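Local structure of dally-like, isoform A (Drosophila melanogaster, 6XTZ) at residues A[230-235]-A[248-253]; A[266-271]-A[528-533]. The protein is probably a GPI-anchored cell-surface heparan sulfate proteoglycan of the glypican family that binds Wnt and Hedgehog proteins and shields the Wnt lipid to enable signalling at a distance. The protein carries 5 engineered substitutions. All coordinates share one frame; numbering follows the deposited sequence.

Both contacts join helices of the elongated, all-helical glypican core, in different parts of its length: their centres lie 31 Å apart, and their nearest atoms are about 11 Å from each other. The centre of contact 1 lies about 30 Å from the centre of the chain; it pairs helices 224-234 and 248-258 in a disulfide-bearing region and is buried, with sulfur and aromatic carbon at its heart. Contact 2, its centre about 7 Å from that of the chain, joins helix 263-283 to the sequence-distant helix 513-538; it is smaller and partly buried, with one aliphatic tip set against polar atoms. The two share no helix, though 248-258 and 263-283 are consecutive.

Contact 1 of 2, residues A[230-235]-A[248-253]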
loop_
_atom_site.group_PDB
_atom_site.type_symbol
_atom_site.label_atom_id
_atom_site.label_comp_id
_atom_site.label_asym_id
_atom_site.label_seq_id
_atom_site.Cartn_x
_atom_site.Cartn_y
_atom_site.Cartn_z
ATOM N N LEU A 230 -14.027 -25.204 -9.397
ATOM C CA LEU A 230 -14.962 -24.108 -9.629
ATOM C C LEU A 230 -16.242 -24.602 -10.293
ATOM O O LEU A 230 -17.342 -24.158 -9.943
ATOM C CB LEU A 230 -14.289 -23.033 -10.481
ATOM C CG LEU A 230 -14.930 -21.649 -10.557
ATOM C CD1 LEU A 230 -14.999 -21.027 -9.173
ATOM C CD2 LEU A 230 -14.135 -20.764 -11.502
ATOM N N THR A 231 -16.120 -25.521 -11.250
ATOM C CA THR A 231 -17.295 -26.011 -11.962
ATOM C C THR A 231 -18.106 -26.980 -11.113
ATOM O O THR A 231 -19.341 -26.967 -11.165
ATOM C CB THR A 231 -16.869 -26.680 -13.264
ATOM O OG1 THR A 231 -16.095 -27.844 -12.962
ATOM C CG2 THR A 231 -16.023 -25.732 -14.063
ATOM N N LYS A 232 -17.431 -27.829 -10.332
ATOM C CA LYS A 232 -18.143 -28.703 -9.407
ATOM C C LYS A 232 -18.955 -27.899 -8.403
ATOM O O LYS A 232 -20.035 -28.334 -7.985
ATOM C CB LYS A 232 -17.153 -29.621 -8.686
ATOM C CG LYS A 232 -17.802 -30.667 -7.793
ATOM C CD LYS A 232 -16.752 -31.504 -7.078
ATOM C CE LYS A 232 -17.389 -32.522 -6.151
ATOM N NZ LYS A 232 -16.371 -33.323 -5.418
ATOM N N MET A 233 -18.467 -26.717 -8.026
ATOM C CA MET A 233 -19.169 -25.888 -7.056
ATOM C C MET A 233 -20.330 -25.141 -7.699
ATOM O O MET A 233 -21.437 -25.114 -7.150
ATOM C CB MET A 233 -18.188 -24.905 -6.406
ATOM C CG MET A 233 -18.789 -24.004 -5.337
ATOM S SD MET A 233 -19.446 -22.453 -5.979
ATOM C CE MET A 233 -17.998 -21.775 -6.788
ATOM N N GLN A 234 -20.104 -24.541 -8.866
ATOM C CA GLN A 234 -21.062 -23.587 -9.412
ATOM C C GLN A 234 -22.062 -24.216 -10.379
ATOM O O GLN A 234 -23.228 -23.804 -10.407
ATOM C CB GLN A 234 -20.314 -22.444 -10.110
ATOM C CG GLN A 234 -21.217 -21.367 -10.698
ATOM C CD GLN A 234 -20.444 -20.216 -11.314
ATOM O OE1 GLN A 234 -19.230 -20.105 -11.143
ATOM N NE2 GLN A 234 -21.148 -19.353 -12.038
ATOM N N HIS A 235 -21.646 -25.204 -11.170
ATOM C CA HIS A 235 -22.485 -25.713 -12.250
ATOM C C HIS A 235 -22.916 -27.165 -12.100
ATOM O O HIS A 235 -23.996 -27.518 -12.582
ATOM C CB HIS A 235 -21.768 -25.561 -13.601
ATOM C CG HIS A 235 -21.493 -24.141 -13.984
ATOM N ND1 HIS A 235 -22.493 -23.211 -14.167
ATOM C CD2 HIS A 235 -20.328 -23.493 -14.221
ATOM C CE1 HIS A 235 -21.956 -22.050 -14.498
ATOM N NE2 HIS A 235 -20.644 -22.193 -14.536
ATOM N N THR A 248 -22.664 -21.292 0.820
ATOM C CA THR A 248 -21.761 -20.149 0.913
ATOM C C THR A 248 -20.354 -20.587 1.303
ATOM O O THR A 248 -19.380 -20.289 0.603
ATOM C CB THR A 248 -22.308 -19.129 1.912
ATOM O OG1 THR A 248 -23.581 -18.657 1.459
ATOM C CG2 THR A 248 -21.356 -17.947 2.045
ATOM N N ASN A 249 -20.233 -21.306 2.423
ATOM C CA ASN A 249 -18.922 -21.770 2.865
ATOM C C ASN A 249 -18.270 -22.679 1.830
ATOM O O ASN A 249 -17.043 -22.665 1.677
ATOM C CB ASN A 249 -19.046 -22.488 4.208
ATOM C CG ASN A 249 -19.363 -21.536 5.347
ATOM O OD1 ASN A 249 -19.624 -20.353 5.129
ATOM N ND2 ASN A 249 -19.348 -22.051 6.571
ATOM N N TYR A 250 -19.070 -23.469 1.113
ATOM C CA TYR A 250 -18.536 -24.275 0.022
ATOM C C TYR A 250 -17.980 -23.388 -1.086
ATOM O O TYR A 250 -16.866 -23.610 -1.576
ATOM C CB TYR A 250 -19.625 -25.211 -0.507
ATOM C CG TYR A 250 -19.230 -26.041 -1.710
ATOM C CD1 TYR A 250 -17.950 -26.568 -1.832
ATOM C CD2 TYR A 250 -20.151 -26.317 -2.713
ATOM C CE1 TYR A 250 -17.594 -27.327 -2.932
ATOM C CE2 TYR A 250 -19.805 -27.078 -3.811
ATOM C CZ TYR A 250 -18.526 -27.581 -3.916
ATOM O OH TYR A 250 -18.176 -28.338 -5.011
ATOM N N CYS A 251 -18.741 -22.364 -1.485
ATOM C CA CYS A 251 -18.254 -21.429 -2.494
ATOM C C CYS A 251 -16.998 -20.706 -2.021
ATOM O O CYS A 251 -16.037 -20.556 -2.784
ATOM C CB CYS A 251 -19.349 -20.422 -2.850
ATOM S SG CYS A 251 -18.858 -19.170 -4.062
ATOM N N VAL A 252 -16.988 -20.248 -0.765
ATOM C CA VAL A 252 -15.843 -19.491 -0.261
ATOM C C VAL A 252 -14.583 -20.348 -0.275
ATOM O O VAL A 252 -13.503 -19.883 -0.658
ATOM C CB VAL A 252 -16.137 -18.939 1.147
ATOM C CG1 VAL A 252 -14.879 -18.339 1.758
ATOM C CG2 VAL A 252 -17.245 -17.898 1.087
ATOM N N ASN A 253 -14.702 -21.615 0.131
ATOM C CA ASN A 253 -13.541 -22.498 0.138
ATOM C C ASN A 253 -12.998 -22.728 -1.266
ATOM O O ASN A 253 -11.783 -22.862 -1.446
ATOM C CB ASN A 253 -13.898 -23.833 0.792
ATOM C CG ASN A 253 -13.976 -23.737 2.299
ATOM O OD1 ASN A 253 -13.286 -22.925 2.916
ATOM N ND2 ASN A 253 -14.814 -24.570 2.904
#
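Met233 lies across one face of the Tyr250 ring, the central contact of an antiparallel helix pair in which the axes of the segments 230-234 and 248-253 approach to 9.9 Å, with their N-to-C directions 165° apart. The overlap combines a CH-pi contact with a longer Met-aromatic one. Met233 CG stands 3.8 Å from the centroid of the Tyr250 ring, 19° off the normal and offset toward the rim. Met233 SD, at 5.4 Å from the same centroid, is above the face but more distant. The two side chains run past each other in opposite directions, Tyr250 reaching toward helix 224-234 until its OH comes 3.3 Å from Met233 CA. Met233 keeps CG anti to the backbone nitrogen, then bends at chi2 (-90°), which lifts the sulfur away from the ring plane and toward Cys251, the residue after Tyr250. There Met233 SD meets Cys251 CB at 3.7 Å, beside a sulfur tied by disulfide to Cys468, so this buried side of the contact is tight and covalently braced. Val254 also touches Met233, and Tyr492 meets the Tyr250 ring.

The contact is looser on the flank of Lys232. This residue, partly exposed, runs extended at about a right angle to Tyr250 and lends it little more than the side of its aliphatic chain. Lys232 O lies at the ring edge near its plane, but its hydrogen bond goes to Trp484 NE1 and not to the phenol. Replacing Tyr250 by an alanine would probably open a gap beside Met233, leaving its CG without the ring face and its bent thioether freer to turn. On this outer flank the phenol oxygen rests against the lysine methylenes, with Lys232 CG 3.6 Å from Tyr250 OH.

Contact 2 of 2, residues A[266-271]-A[528-533]; sequences DSEWEN and NAIVHL
Ile530 drives its CD1 methyl between Glu268 and Asn271, residues three apart on helix 263-283. Its CG1 branch lies anti to the carbonyl carbon (chi1 -62°) and continues extended to CD1, so that the methyl leads the approach to the facing helix. The end of this branch meets a largely polar surface: CD1 lies 3.2 Å from the main-chain Glu268 O and 3.5 Å from Glu268 OE1. Asn271 adds an aliphatic wall, its CB 3.7 Å from Ile530 CD1.

Glu268 crosses Ile530 at about a right angle. A bend at chi2 (-66°) turns its carboxylate along its own helix toward Asn271, whose ND2 donates to Glu268 OE1 over 3.1 Å with an N-H...O angle of 160°. The acceptor lies nearly in the amide plane, yet the nitrogen comes from well above the plane of the carboxylate. This bond links the two polar side chains flanking the methyl and occupies OE1, the carboxylate oxygen nearer to it.

Leu523, Leu526 and Lys527 of helix 513-538 also touch Glu268, while Leu533, a turn beyond Ile530, packs on Phe272, Ala275, Met276 and Val279. Ile530 thus belongs to a longer helix-helix seam, part of the elongated alpha-helical bundle characteristic of the glypican core.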
loop_
_atom_site.group_PDB
_atom_site.type_symbol
_atom_site.label_atom_id
_atom_site.label_comp_id
_atom_site.label_asym_id
_atom_site.label_seq_id
_atom_site.Cartn_x
_atom_site.Cartn_y
_atom_site.Cartn_z
ATOM N N ASP A 266 -1.855 -11.538 0.915
ATOM C CA ASP A 266 -2.950 -10.998 1.712
ATOM C C ASP A 266 -2.483 -10.608 3.110
ATOM O O ASP A 266 -2.837 -9.536 3.611
ATOM C CB ASP A 266 -4.087 -12.015 1.787
ATOM C CG ASP A 266 -5.103 -11.678 2.854
ATOM O OD1 ASP A 266 -5.628 -10.546 2.841
ATOM O OD2 ASP A 266 -5.384 -12.552 3.699
ATOM N N SER A 267 -1.685 -11.463 3.756
ATOM C CA SER A 267 -1.253 -11.171 5.119
ATOM C C SER A 267 -0.317 -9.969 5.156
ATOM O O SER A 267 -0.431 -9.115 6.043
ATOM C CB SER A 267 -0.585 -12.401 5.737
ATOM O OG SER A 267 0.595 -12.753 5.039
ATOM N N GLU A 268 0.608 -9.878 4.199
ATOM C CA GLU A 268 1.497 -8.722 4.152
ATOM C C GLU A 268 0.751 -7.453 3.758
ATOM O O GLU A 268 1.146 -6.355 4.166
ATOM C CB GLU A 268 2.655 -8.982 3.189
ATOM C CG GLU A 268 3.568 -10.122 3.612
ATOM C CD GLU A 268 4.325 -9.831 4.897
ATOM O OE1 GLU A 268 4.390 -8.654 5.310
ATOM O OE2 GLU A 268 4.858 -10.786 5.496
ATOM N N TRP A 269 -0.321 -7.580 2.971
ATOM C CA TRP A 269 -1.148 -6.420 2.656
ATOM C C TRP A 269 -1.761 -5.831 3.921
ATOM O O TRP A 269 -1.875 -4.607 4.054
ATOM C CB TRP A 269 -2.238 -6.811 1.658
ATOM C CG TRP A 269 -3.054 -5.660 1.144
ATOM C CD1 TRP A 269 -4.235 -5.201 1.651
ATOM C CD2 TRP A 269 -2.755 -4.832 0.012
ATOM N NE1 TRP A 269 -4.688 -4.136 0.908
ATOM C CE2 TRP A 269 -3.797 -3.889 -0.103
ATOM C CE3 TRP A 269 -1.707 -4.798 -0.914
ATOM C CZ2 TRP A 269 -3.820 -2.922 -1.106
ATOM C CZ3 TRP A 269 -1.733 -3.838 -1.909
ATOM C CH2 TRP A 269 -2.782 -2.912 -1.998
ATOM N N GLU A 270 -2.154 -6.691 4.863
ATOM C CA GLU A 270 -2.637 -6.206 6.151
ATOM C C GLU A 270 -1.528 -5.506 6.925
ATOM O O GLU A 270 -1.767 -4.475 7.564
ATOM C CB GLU A 270 -3.219 -7.362 6.966
ATOM C CG GLU A 270 -4.485 -7.962 6.375
ATOM C CD GLU A 270 -5.126 -8.985 7.291
ATOM O OE1 GLU A 270 -4.612 -9.189 8.409
ATOM O OE2 GLU A 270 -6.145 -9.588 6.893
ATOM N N ASN A 271 -0.308 -6.051 6.882
ATOM C CA ASN A 271 0.822 -5.373 7.513
ATOM C C ASN A 271 1.078 -4.022 6.860
ATOM O O ASN A 271 1.415 -3.047 7.541
ATOM C CB ASN A 271 2.076 -6.245 7.441
ATOM C CG ASN A 271 1.951 -7.522 8.248
ATOM O OD1 ASN A 271 1.129 -7.620 9.159
ATOM N ND2 ASN A 271 2.777 -8.508 7.923
ATOM N N ASN A 528 9.143 -4.813 1.234
ATOM C CA ASN A 528 10.140 -3.749 1.272
ATOM C C ASN A 528 9.516 -2.423 1.689
ATOM O O ASN A 528 10.118 -1.656 2.450
ATOM C CB ASN A 528 10.817 -3.621 -0.093
ATOM C CG ASN A 528 11.903 -2.567 -0.106
ATOM O OD1 ASN A 528 12.538 -2.301 0.914
ATOM N ND2 ASN A 528 12.121 -1.956 -1.265
ATOM N N ALA A 529 8.307 -2.134 1.200
ATOM C CA ALA A 529 7.629 -0.904 1.592
ATOM C C ALA A 529 7.219 -0.932 3.058
ATOM O O ALA A 529 7.181 0.119 3.710
ATOM C CB ALA A 529 6.409 -0.669 0.702
ATOM N N ILE A 530 6.912 -2.116 3.592
ATOM C CA ILE A 530 6.519 -2.221 4.994
ATOM C C ILE A 530 7.695 -1.893 5.905
ATOM O O ILE A 530 7.522 -1.295 6.974
ATOM C CB ILE A 530 5.945 -3.622 5.275
ATOM C CG1 ILE A 530 4.684 -3.850 4.441
ATOM C CG2 ILE A 530 5.641 -3.801 6.755
ATOM C CD1 ILE A 530 4.141 -5.253 4.535
ATOM N N VAL A 531 8.907 -2.270 5.498
ATOM C CA VAL A 531 10.087 -1.941 6.290
ATOM C C VAL A 531 10.314 -0.435 6.311
ATOM O O VAL A 531 10.652 0.142 7.353
ATOM C CB VAL A 531 11.317 -2.697 5.752
ATOM C CG1 VAL A 531 12.578 -2.256 6.481
ATOM C CG2 VAL A 531 11.116 -4.196 5.893
ATOM N N HIS A 532 10.122 0.230 5.170
ATOM C CA HIS A 532 10.310 1.677 5.121
ATOM C C HIS A 532 9.243 2.402 5.932
ATOM O O HIS A 532 9.536 3.403 6.596
ATOM C CB HIS A 532 10.308 2.158 3.672
ATOM C CG HIS A 532 11.426 1.599 2.849
ATOM N ND1 HIS A 532 11.507 1.775 1.485
ATOM C CD2 HIS A 532 12.510 0.867 3.199
ATOM C CE1 HIS A 532 12.592 1.175 1.029
ATOM N NE2 HIS A 532 13.218 0.617 2.049
ATOM N N LEU A 533 8.003 1.909 5.897
ATOM C CA LEU A 533 6.945 2.523 6.694
ATOM C C LEU A 533 7.219 2.379 8.187
ATOM O O LEU A 533 7.012 3.325 8.955
ATOM C CB LEU A 533 5.592 1.906 6.338
ATOM C CG LEU A 533 5.013 2.271 4.972
ATOM C CD1 LEU A 533 3.762 1.456 4.697
ATOM C CD2 LEU A 533 4.711 3.759 4.899
#